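Local coordinates for protein endoglucanase family 5 (Clostridium acetobutylicum ATCC 824, PDB 6PZ7) that probably hydrolyses internal beta-1,4-glucan linkages in cellulose and related plant polysaccharides, as a broad-specificity endoglucanase of glycoside hydrolase family 5, subfamily 4, at residues A[59-64]-A[99-104]; A[93-98]-A[138-143]. All blocks are in the same frame, centred on the assembly; numbering follows the deposited sequence. Where two conformers were deposited one is given.

Contact 1 (A[59-64]-A[99-104]); sequences PVSWSS and NTHHDT
Segments 59-64 and 99-104 run alongside each other in the same direction, nearest where the CA atoms of Ser61 and His101 lie 4.6 Å apart, and are joined mostly by side chains gripping backbone. Asn99 sends OD1 to the backbone N of Val60 (2.9 Å); its CG sits between its own N and carbonyl carbon (chi1 78°), which swings the amide across to segment 59-64. The ND2 of the same amide donates to His101 ND1 at 3.0 Å, in the imidazole plane, while Pro59 CB lies over one face of that ring in a CH-pi contact, 3.6 Å from its centroid. Together these probably hold the ring's rotation. Trp62 points its indole NE1 at a lone pair of Asn99 O (2.9 Å, 170° at the hydrogen), and its CD1 meets Thr100 CG2. Asp103 turns its carboxylate to the start of the short 3-10 segment: OD2 takes Trp62 N on its syn side (3.0 Å, 176°) and His101 N on its anti side, and OD1 receives a weak bond from Ser63 N and another bond from Trp106 NE1. Ser61 OG accepts from His102 N (3.0 Å) and also bonds Asp27 O. These are the loops following the second and third strands of a (beta/alpha)8 barrel, at the C-terminal strand ends where family 5 enzymes place their active-site cleft.

Contact 2 (A[93-98]-A[138-143]); sequences HMYAIL and HLIFQT. Unlike the reference sequence in segment 138-143: Gln142 (reference Glu).
Tyr95 meets His138 at the start of strand 95-99 and just before strand 139-142: His138 CD2 stands 3.5 Å above the centre of the phenol ring, with the ring planes inclined by 40°. CG of Tyr95 is anti to its carbonyl carbon (chi1 -73°), which turns its ring face to the imidazole; Ile140 CD1 adds an oblique apolar contact, and the phenol OH is held by Asp15. Ala96 starts the parallel ladder, its N donating to His138 O and its O accepting from Ile140 N, both at 2.9 Å. Its methyl lies 3.9 Å from Leu139 CD1. Ile97 and Ile140 then pair across the strands on the other face, Ile97 CG1 packing against Ile140 CB, and both touch Met16 of helix 9-16. The CG2 branch of Ile97, anti to its N, touches both Gln142 CB and Gln142 NE2, the latter at 3.6 Å. Leu98 resumes the face of Ala96: CB packs on Leu139 CD1 and CD2 reaches Phe141 CE1 (4.3 Å). Its backbone N donates to Ile140 O, and its O receives Gln142 N. Gln142, a Glu in the reference sequence, extends on the face of Ile97, where its OE1 is bonded by Arg57. The strand axes approach to 4.7 Å and cross at -24°, the twist of a closed barrel. Four backbone bonds, flanked by CA-H...O contacts, therefore satisfy the buried peptide groups facing the partner strand. Both faces are apolar along most of the ladder: Ala96, Leu98, Leu139 and Phe141 face outward, toward the helical layer of the barrel, with Phe141 meeting Trp125 of helix 111-132, while Ile97 and Ile140 fill the barrel interior, where polarity enters at Gln142.

Contact 2 pairs the third and fourth barrel strands, and contact 1 lies at the C-terminal end of the barrel, joining the loops that leave the second and third strands; the centres are about 15 Å apart. Strand 95-99 links them, Leu98 preceding Asn99. Three further touches tie them: Asn99 ND2 to Gln142 OE1 (3.1 Å), Thr100 OG1 to Thr143 O (2.9 Å), and Val60 CG2 packed on Leu98 CD1 (3.7 Å). Asn99 ND2 thus lies between His101 and Gln142 as a donor to both, and probably helps place the imidazole. Segment 138-143 leads into the Asn-Glu-Pro motif beginning at Asn145, whose glutamate is probably the acid/base, as in family 5 relatives; His101 touches Asn145.

Contact 1 (A[59-64]-A[99-104])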
loop_
_atom_site.group_PDB
_atom_site.type_symbol
_atom_site.label_atom_id
_atom_site.label_comp_id
_atom_site.label_asym_id
_atom_site.label_seq_id
_atom_site.Cartn_x
_atom_site.Cartn_y
_atom_site.Cartn_z
ATOM N N PRO A 59 -4.954 1.565 4.702
ATOM C CA PRO A 59 -5.308 0.163 4.495
ATOM C C PRO A 59 -6.623 -0.128 5.180
ATOM O O PRO A 59 -6.834 0.261 6.332
ATOM C CB PRO A 59 -4.149 -0.585 5.139
ATOM C CG PRO A 59 -3.448 0.377 5.987
ATOM C CD PRO A 59 -3.727 1.746 5.490
ATOM N N VAL A 60 -7.499 -0.850 4.511
ATOM C CA VAL A 60 -8.806 -1.209 5.066
ATOM C C VAL A 60 -9.062 -2.686 4.835
ATOM O O VAL A 60 -9.056 -3.149 3.687
ATOM C CB VAL A 60 -9.969 -0.388 4.476
ATOM C CG1 VAL A 60 -11.296 -0.817 5.114
ATOM C CG2 VAL A 60 -9.724 1.105 4.684
ATOM N N SER A 61 -9.301 -3.421 5.914
ATOM C CA SER A 61 -9.696 -4.825 5.825
ATOM C C SER A 61 -11.214 -4.887 5.906
ATOM O O SER A 61 -11.801 -4.443 6.897
ATOM C CB SER A 61 -9.048 -5.644 6.939
ATOM O OG SER A 61 -7.627 -5.658 6.769
ATOM N N TRP A 62 -11.837 -5.354 4.839
ATOM C CA TRP A 62 -13.301 -5.309 4.736
ATOM C C TRP A 62 -13.986 -6.542 5.273
ATOM O O TRP A 62 -15.168 -6.447 5.609
ATOM C CB TRP A 62 -13.681 -5.049 3.283
ATOM C CG TRP A 62 -13.143 -3.752 2.755
ATOM C CD1 TRP A 62 -11.923 -3.580 2.150
ATOM C CD2 TRP A 62 -13.731 -2.439 2.829
ATOM N NE1 TRP A 62 -11.735 -2.249 1.827
ATOM C CE2 TRP A 62 -12.820 -1.525 2.238
ATOM C CE3 TRP A 62 -14.922 -1.941 3.371
ATOM C CZ2 TRP A 62 -13.080 -0.176 2.131
ATOM C CZ3 TRP A 62 -15.187 -0.573 3.276
ATOM C CH2 TRP A 62 -14.262 0.289 2.668
ATOM N N SER A 63 -13.265 -7.662 5.380
ATOM C CA SER A 63 -13.859 -8.978 5.617
ATOM C C SER A 63 -14.887 -8.983 6.742
ATOM O O SER A 63 -15.981 -9.542 6.588
ATOM C CB SER A 63 -12.733 -9.978 5.904
ATOM O OG SER A 63 -13.213 -11.311 5.926
ATOM N N SER A 64 -14.545 -8.431 7.897
ATOM C CA SER A 64 -15.380 -8.439 9.095
ATOM C C SER A 64 -16.611 -7.561 8.967
ATOM O O SER A 64 -17.427 -7.541 9.899
ATOM C CB SER A 64 -14.591 -7.948 10.327
ATOM O OG SER A 64 -13.440 -8.729 10.563
ATOM N N ASN A 99 -7.657 1.091 -0.003
ATOM C CA ASN A 99 -7.490 -0.252 -0.588
ATOM C C ASN A 99 -8.495 -1.262 -0.048
ATOM O O ASN A 99 -9.413 -0.945 0.720
ATOM C CB ASN A 99 -6.049 -0.760 -0.450
ATOM C CG ASN A 99 -5.698 -1.272 0.922
ATOM O OD1 ASN A 99 -6.536 -1.332 1.810
ATOM N ND2 ASN A 99 -4.440 -1.686 1.103
ATOM N N THR A 100 -8.331 -2.523 -0.509
ATOM C CA THR A 100 -8.674 -3.695 0.284
ATOM C C THR A 100 -7.374 -4.275 0.826
ATOM O O THR A 100 -6.325 -4.169 0.187
ATOM C CB THR A 100 -9.445 -4.759 -0.512
ATOM O OG1 THR A 100 -8.603 -5.397 -1.502
ATOM C CG2 THR A 100 -10.683 -4.194 -1.209
ATOM N N HIS A 101 -7.435 -4.874 2.023
ATOM C CA HIS A 101 -6.214 -5.183 2.781
ATOM C C HIS A 101 -6.224 -6.647 3.148
ATOM O O HIS A 101 -6.023 -7.505 2.258
ATOM C CB HIS A 101 -5.895 -4.178 3.883
ATOM C CG HIS A 101 -4.446 -4.113 4.193
ATOM N ND1 HIS A 101 -3.571 -3.371 3.436
ATOM C CD2 HIS A 101 -3.720 -4.712 5.170
ATOM C CE1 HIS A 101 -2.360 -3.526 3.952
ATOM N NE2 HIS A 101 -2.435 -4.303 5.023
ATOM N N HIS A 102 -6.416 -6.995 4.416
ATOM C CA HIS A 102 -6.379 -8.402 4.883
ATOM C C HIS A 102 -7.701 -9.093 4.564
ATOM O O HIS A 102 -8.521 -9.387 5.438
ATOM C CB HIS A 102 -6.111 -8.486 6.378
ATOM C CG HIS A 102 -4.786 -7.963 6.812
ATOM N ND1 HIS A 102 -3.602 -8.283 6.199
ATOM C CD2 HIS A 102 -4.450 -7.109 7.811
ATOM C CE1 HIS A 102 -2.596 -7.646 6.792
ATOM N NE2 HIS A 102 -3.089 -6.949 7.795
ATOM N N ASP A 103 -7.873 -9.341 3.266
ATOM C CA ASP A 103 -9.086 -9.861 2.633
ATOM C C ASP A 103 -8.806 -11.157 1.878
ATOM O O ASP A 103 -9.596 -11.570 1.023
ATOM C CB ASP A 103 -9.741 -8.737 1.819
ATOM C CG ASP A 103 -10.476 -7.739 2.729
ATOM O OD1 ASP A 103 -11.371 -8.205 3.443
ATOM O OD2 ASP A 103 -10.147 -6.530 2.714
ATOM N N THR A 104 -7.675 -11.811 2.208
ATOM C CA THR A 104 -7.329 -13.085 1.565
ATOM C C THR A 104 -8.300 -14.197 1.907
ATOM O O THR A 104 -8.311 -15.219 1.185
ATOM C CB THR A 104 -5.921 -13.558 1.941
ATOM O OG1 THR A 104 -5.856 -13.779 3.339
ATOM C CG2 THR A 104 -4.848 -12.536 1.550
#

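Contact 2 (A[93-98]-A[138-143])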
loop_
_atom_site.group_PDB
_atom_site.type_symbol
_atom_site.label_atom_id
_atom_site.label_comp_id
_atom_site.label_asym_id
_atom_site.label_seq_id
_atom_site.Cartn_x
_atom_site.Cartn_y
_atom_site.Cartn_z
ATOM N N HIS A 93 -5.274 18.263 2.244
ATOM C CA HIS A 93 -4.711 18.466 0.917
ATOM C C HIS A 93 -3.554 17.504 0.643
ATOM O O HIS A 93 -2.529 17.880 0.068
ATOM C CB HIS A 93 -4.355 19.935 0.684
ATOM C CG HIS A 93 -5.554 20.822 0.673
ATOM N ND1 HIS A 93 -6.519 20.762 -0.306
ATOM C CD2 HIS A 93 -5.971 21.753 1.556
ATOM C CE1 HIS A 93 -7.451 21.674 -0.054
ATOM N NE2 HIS A 93 -7.152 22.260 1.081
ATOM N N MET A 94 -3.699 16.256 1.061
ATOM C CA MET A 94 -2.814 15.157 0.719
ATOM C C MET A 94 -3.560 14.180 -0.189
ATOM O O MET A 94 -4.794 14.180 -0.276
ATOM C CB MET A 94 -2.341 14.434 1.971
ATOM C CG MET A 94 -1.418 15.323 2.812
ATOM S SD MET A 94 -0.612 14.476 4.209
ATOM C CE MET A 94 -2.022 14.216 5.288
ATOM N N TYR A 95 -2.789 13.340 -0.871
ATOM C CA TYR A 95 -3.333 12.155 -1.521
ATOM C C TYR A 95 -3.693 11.122 -0.476
ATOM O O TYR A 95 -2.976 10.957 0.516
ATOM C CB TYR A 95 -2.303 11.543 -2.505
ATOM C CG TYR A 95 -2.131 12.364 -3.748
ATOM C CD1 TYR A 95 -1.234 13.436 -3.793
ATOM C CD2 TYR A 95 -2.864 12.088 -4.888
ATOM C CE1 TYR A 95 -1.094 14.202 -4.936
ATOM C CE2 TYR A 95 -2.741 12.858 -6.037
ATOM C CZ TYR A 95 -1.874 13.930 -6.044
ATOM O OH TYR A 95 -1.790 14.675 -7.211
ATOM N N ALA A 96 -4.812 10.422 -0.701
ATOM C CA ALA A 96 -5.248 9.300 0.112
ATOM C C ALA A 96 -5.284 8.072 -0.789
ATOM O O ALA A 96 -5.850 8.135 -1.890
ATOM C CB ALA A 96 -6.641 9.547 0.702
ATOM N N ILE A 97 -4.709 6.953 -0.342
ATOM C CA ILE A 97 -4.826 5.657 -1.022
ATOM C C ILE A 97 -5.764 4.796 -0.200
ATOM O O ILE A 97 -5.497 4.545 0.980
ATOM C CB ILE A 97 -3.457 4.959 -1.197
ATOM C CG1 ILE A 97 -2.467 5.788 -2.004
ATOM C CG2 ILE A 97 -3.685 3.572 -1.856
ATOM C CD1 ILE A 97 -1.032 5.287 -1.834
ATOM N N LEU A 98 -6.869 4.359 -0.790
ATOM C CA LEU A 98 -7.863 3.516 -0.136
ATOM C C LEU A 98 -7.817 2.148 -0.797
ATOM O O LEU A 98 -7.956 2.061 -2.024
ATOM C CB LEU A 98 -9.247 4.149 -0.290
ATOM C CG LEU A 98 -10.400 3.352 0.283
ATOM C CD1 LEU A 98 -10.335 3.226 1.776
ATOM C CD2 LEU A 98 -11.736 3.944 -0.111
ATOM N N HIS A 138 -7.173 13.329 -5.941
ATOM C CA HIS A 138 -6.351 13.079 -4.762
ATOM C C HIS A 138 -6.729 11.797 -4.040
ATOM O O HIS A 138 -5.955 11.329 -3.204
ATOM C CB HIS A 138 -6.361 14.260 -3.794
ATOM C CG HIS A 138 -5.618 15.437 -4.337
ATOM N ND1 HIS A 138 -6.204 16.356 -5.183
ATOM C CD2 HIS A 138 -4.318 15.793 -4.225
ATOM C CE1 HIS A 138 -5.307 17.267 -5.525
ATOM N NE2 HIS A 138 -4.153 16.941 -4.972
ATOM N N LEU A 139 -7.901 11.218 -4.299
ATOM C CA LEU A 139 -8.255 9.900 -3.772
ATOM C C LEU A 139 -7.934 8.856 -4.837
ATOM O O LEU A 139 -8.465 8.898 -5.952
ATOM C CB LEU A 139 -9.733 9.819 -3.385
ATOM C CG LEU A 139 -10.167 8.471 -2.831
ATOM C CD1 LEU A 139 -9.392 8.050 -1.591
ATOM C CD2 LEU A 139 -11.688 8.456 -2.549
ATOM N N ILE A 140 -7.026 7.952 -4.494
ATOM C CA ILE A 140 -6.566 6.848 -5.335
ATOM C C ILE A 140 -7.117 5.560 -4.741
ATOM O O ILE A 140 -7.099 5.381 -3.506
ATOM C CB ILE A 140 -5.020 6.831 -5.319
ATOM C CG1 ILE A 140 -4.480 8.120 -5.984
ATOM C CG2 ILE A 140 -4.467 5.587 -5.999
ATOM C CD1 ILE A 140 -3.000 8.339 -5.800
ATOM N N PHE A 141 -7.625 4.666 -5.594
ATOM C CA PHE A 141 -8.037 3.342 -5.158
ATOM C C PHE A 141 -6.908 2.359 -5.428
ATOM O O PHE A 141 -6.296 2.409 -6.491
ATOM C CB PHE A 141 -9.306 2.853 -5.884
ATOM C CG PHE A 141 -10.570 3.619 -5.586
ATOM C CD1 PHE A 141 -10.731 4.411 -4.482
ATOM C CD2 PHE A 141 -11.623 3.517 -6.462
ATOM C CE1 PHE A 141 -11.924 5.103 -4.268
ATOM C CE2 PHE A 141 -12.798 4.220 -6.275
ATOM C CZ PHE A 141 -12.976 4.975 -5.160
ATOM N N GLN A 142 -6.662 1.433 -4.504
ATOM C CA GLN A 142 -5.706 0.348 -4.694
ATOM C C GLN A 142 -6.536 -0.939 -4.603
ATOM O O GLN A 142 -7.181 -1.209 -3.587
ATOM C CB GLN A 142 -4.633 0.426 -3.629
ATOM C CG GLN A 142 -3.707 -0.759 -3.568
ATOM C CD GLN A 142 -2.828 -0.732 -2.322
ATOM O OE1 GLN A 142 -2.826 -1.712 -1.530
ATOM N NE2 GLN A 142 -2.118 0.293 -2.133
ATOM N N THR A 143 -6.559 -1.713 -5.676
ATOM C CA THR A 143 -7.539 -2.796 -5.795
ATOM C C THR A 143 -7.391 -3.860 -4.727
ATOM O O THR A 143 -8.390 -4.316 -4.155
ATOM C CB THR A 143 -7.425 -3.417 -7.193
ATOM O OG1 THR A 143 -6.083 -3.837 -7.375
ATOM C CG2 THR A 143 -7.856 -2.451 -8.289
#